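Local structure of methylornithine synthase PylB (3T7V) at residues Ala339-Ala342 and Asp343-Val347. The protein isomerises L-lysine to (3R)-3-methyl-D-ornithine by radical chemistry, using a [4Fe-4S] cluster and S-adenosylmethionine, in the biosynthesis of pyrrolysine. Residues are numbered along the deposited sequence; the frame is centred on the assembly and turned at random.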
ATOM      1  N   ALA A 339      -0.251  -5.803  17.067  1.00 17.12           N
ATOM      2  CA  ALA A 339       0.412  -4.815  17.904  1.00 18.76           C
ATOM      3  C   ALA A 339      -0.550  -4.036  18.827  1.00 17.39           C
ATOM      4  O   ALA A 339      -1.779  -3.943  18.593  1.00 19.25           O
ATOM      5  CB  ALA A 339       1.171  -3.822  17.016  1.00 21.41           C
ATOM      6  N   ARG A 340       0.046  -3.370  19.841  1.00 20.64           N
ATOM      7  CA  ARG A 340      -0.733  -2.442  20.669  1.00 19.13           C
ATOM      8  C   ARG A 340      -0.971  -1.149  19.854  1.00 20.91           C
ATOM      9  O   ARG A 340      -0.119  -0.751  19.037  1.00 19.12           O
ATOM     10  CB  ARG A 340       0.066  -2.010  21.876  1.00 21.22           C
ATOM     11  CG  ARG A 340       0.176  -3.099  22.961  1.00 25.33           C
ATOM     12  CD  ARG A 340       0.700  -2.424  24.218  1.00 25.58           C
ATOM     13  NE  ARG A 340       0.959  -3.455  25.221  1.00 28.48           N
ATOM     14  CZ  ARG A 340       1.271  -3.168  26.465  1.00 26.92           C
ATOM     15  NH1 ARG A 340       1.313  -1.882  26.843  1.00 29.58           N
ATOM     16  NH2 ARG A 340       1.505  -4.176  27.306  1.00 27.90           N
ATOM     17  N   GLN A 341      -2.100  -0.515  20.110  1.00 19.28           N
ATOM     18  CA  GLN A 341      -2.398   0.745  19.445  1.00 17.73           C
ATOM     19  C   GLN A 341      -1.368   1.809  19.727  1.00 17.83           C
ATOM     20  O   GLN A 341      -1.039   2.569  18.821  1.00 19.10           O
ATOM     21  CB  GLN A 341      -3.786   1.218  19.876  1.00 22.25           C
ATOM     22  CG  GLN A 341      -4.253   2.389  18.898  1.00 26.46           C
ATOM     23  CD  GLN A 341      -4.520   1.955  17.407  1.00 24.53           C
ATOM     24  OE1 GLN A 341      -4.773   0.772  17.162  1.00 27.73           O
ATOM     25  NE2 GLN A 341      -4.483   2.891  16.414  1.00 19.79           N
ATOM     26  N   ALA A 342      -0.809   1.874  20.944  1.00 21.57           N
ATOM     27  CA  ALA A 342       0.119   2.933  21.245  1.00 25.11           C
ATOM     28  C   ALA A 342       1.390   2.806  20.413  1.00 24.30           C
ATOM     29  O   ALA A 342       2.062   3.839  20.093  1.00 26.41           O
ATOM     30  CB  ALA A 342       0.486   2.912  22.738  1.00 27.36           C
ATOM     31  N   ASP A 343       1.747   1.568  20.070  1.00 22.86           N
ATOM     32  CA  ASP A 343       2.937   1.330  19.229  1.00 23.11           C
ATOM     33  C   ASP A 343       2.738   1.822  17.831  1.00 22.80           C
ATOM     34  O   ASP A 343       3.650   2.337  17.245  1.00 23.30           O
ATOM     35  CB  ASP A 343       3.360  -0.105  19.285  1.00 29.28           C
ATOM     36  CG  ASP A 343       3.919  -0.448  20.706  1.00 47.42           C
ATOM     37  OD1 ASP A 343       4.403   0.498  21.431  1.00 48.19           O
ATOM     38  OD2 ASP A 343       3.855  -1.623  21.106  1.00 51.38           O
ATOM     39  N   PHE A 344       1.503   1.688  17.333  1.00 19.05           N
ATOM     40  CA  PHE A 344       1.167   2.272  16.039  1.00 17.41           C
ATOM     41  C   PHE A 344       1.150   3.810  16.135  1.00 18.72           C
ATOM     42  O   PHE A 344       1.704   4.493  15.256  1.00 20.55           O
ATOM     43  CB  PHE A 344      -0.203   1.761  15.530  1.00 16.64           C
ATOM     44  CG  PHE A 344      -0.432   2.206  14.125  1.00 15.65           C
ATOM     45  CD1 PHE A 344      -1.406   3.153  13.806  1.00 17.10           C
ATOM     46  CD2 PHE A 344       0.362   1.704  13.058  1.00 16.65           C
ATOM     47  CE1 PHE A 344      -1.572   3.653  12.523  1.00 19.85           C
ATOM     48  CE2 PHE A 344       0.163   2.159  11.750  1.00 17.86           C
ATOM     49  CZ  PHE A 344      -0.800   3.160  11.494  1.00 15.99           C
ATOM     50  N   GLU A 345       0.504   4.367  17.152  1.00 20.29           N
ATOM     51  CA  GLU A 345       0.361   5.833  17.299  1.00 22.90           C
ATOM     52  C   GLU A 345       1.743   6.482  17.395  1.00 23.78           C
ATOM     53  O   GLU A 345       1.901   7.623  17.029  1.00 25.55           O
ATOM     54  CB  GLU A 345      -0.517   6.154  18.567  1.00 29.65           C
ATOM     55  CG  GLU A 345      -1.897   5.479  18.623  1.00 43.22           C
ATOM     56  CD  GLU A 345      -3.083   6.294  18.063  1.00 73.97           C
ATOM     57  OE1 GLU A 345      -2.954   7.546  18.035  1.00 79.79           O
ATOM     58  OE2 GLU A 345      -4.162   5.704  17.674  1.00 50.10           O
ATOM     59  N   ALA A 346       2.757   5.732  17.871  1.00 23.78           N
ATOM     60  CA  ALA A 346       4.138   6.205  17.951  1.00 27.41           C
ATOM     61  C   ALA A 346       4.703   6.532  16.583  1.00 24.67           C
ATOM     62  O   ALA A 346       5.644   7.331  16.425  1.00 33.01           O
ATOM     63  CB  ALA A 346       5.050   5.178  18.670  1.00 31.61           C
ATOM     64  N   VAL A 347       4.171   5.921  15.563  1.00 26.02           N
ATOM     65  CA  VAL A 347       4.653   6.316  14.210  1.00 27.90           C
ATOM     66  C   VAL A 347       4.027   7.588  13.672  1.00 31.24           C
ATOM     67  O   VAL A 347       4.574   8.158  12.709  1.00 30.25           O
ATOM     68  CB  VAL A 347       4.525   5.197  13.194  1.00 35.49           C
ATOM     69  CG1 VAL A 347       5.003   3.878  13.754  1.00 41.55           C
ATOM     70  CG2 VAL A 347       3.128   5.141  12.632  1.00 37.68           C
TER
HETATM   71  O   HOH W   1       2.838  -3.669  20.300  1.00 35.67           O
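The amide nitrogen of Q341 approaches the ring of F344 obliquely on the C-terminal helix 341-345, Q341 NE2 lying 4.0 Å from F344 CD1, while CG2 of V347 covers one face of the ring 4.3 Å above its plane, off-centre over the ring. This short helix follows strand 337-338 at the end of the radical SAM TIM-barrel chain. F344, the buried residue of the turn, anchors it: with CG anti to the backbone N (chi1 -172°), its ring swings to the barrel, where it meets F60 of strand 58-68 edge-to-face and packs against H109 and P142. A flat, apolar side chain suits this inward side; the F344 side chain is about 12 Å from the bound methylornithine.

Q341 and E345 stand one turn apart on the same side of the helix. Both chains bend at chi2, and Q341 NE2 donates to E345 OE2 at 3.1 Å, with an N-H...O angle of 161°. The carboxylate oxygen lies in the amide plane of Q341 but is itself met on its anti side, the two planes being 60° apart. The carbonyl oxygen of H109 also accepts from NE2, so a primary amide, with two hydrogens to give, can tie helix to barrel and still reach the glutamate.

R340 is the N-cap residue; its carbonyl oxygen accepts two weak bonds, from D343 N and F344 N, and its own N donates to a water at 2.8 Å. Acidic D343, in the first turn, probably interacts favourably with the helix dipole. The next i to i+4 bond, E345 N to Q341 O, is well formed at 2.9 Å. Small alanines suit the exposed positions 342 and 346, where A346 N donates to A342 O at 3.0 Å, tilted out of the carbonyl plane.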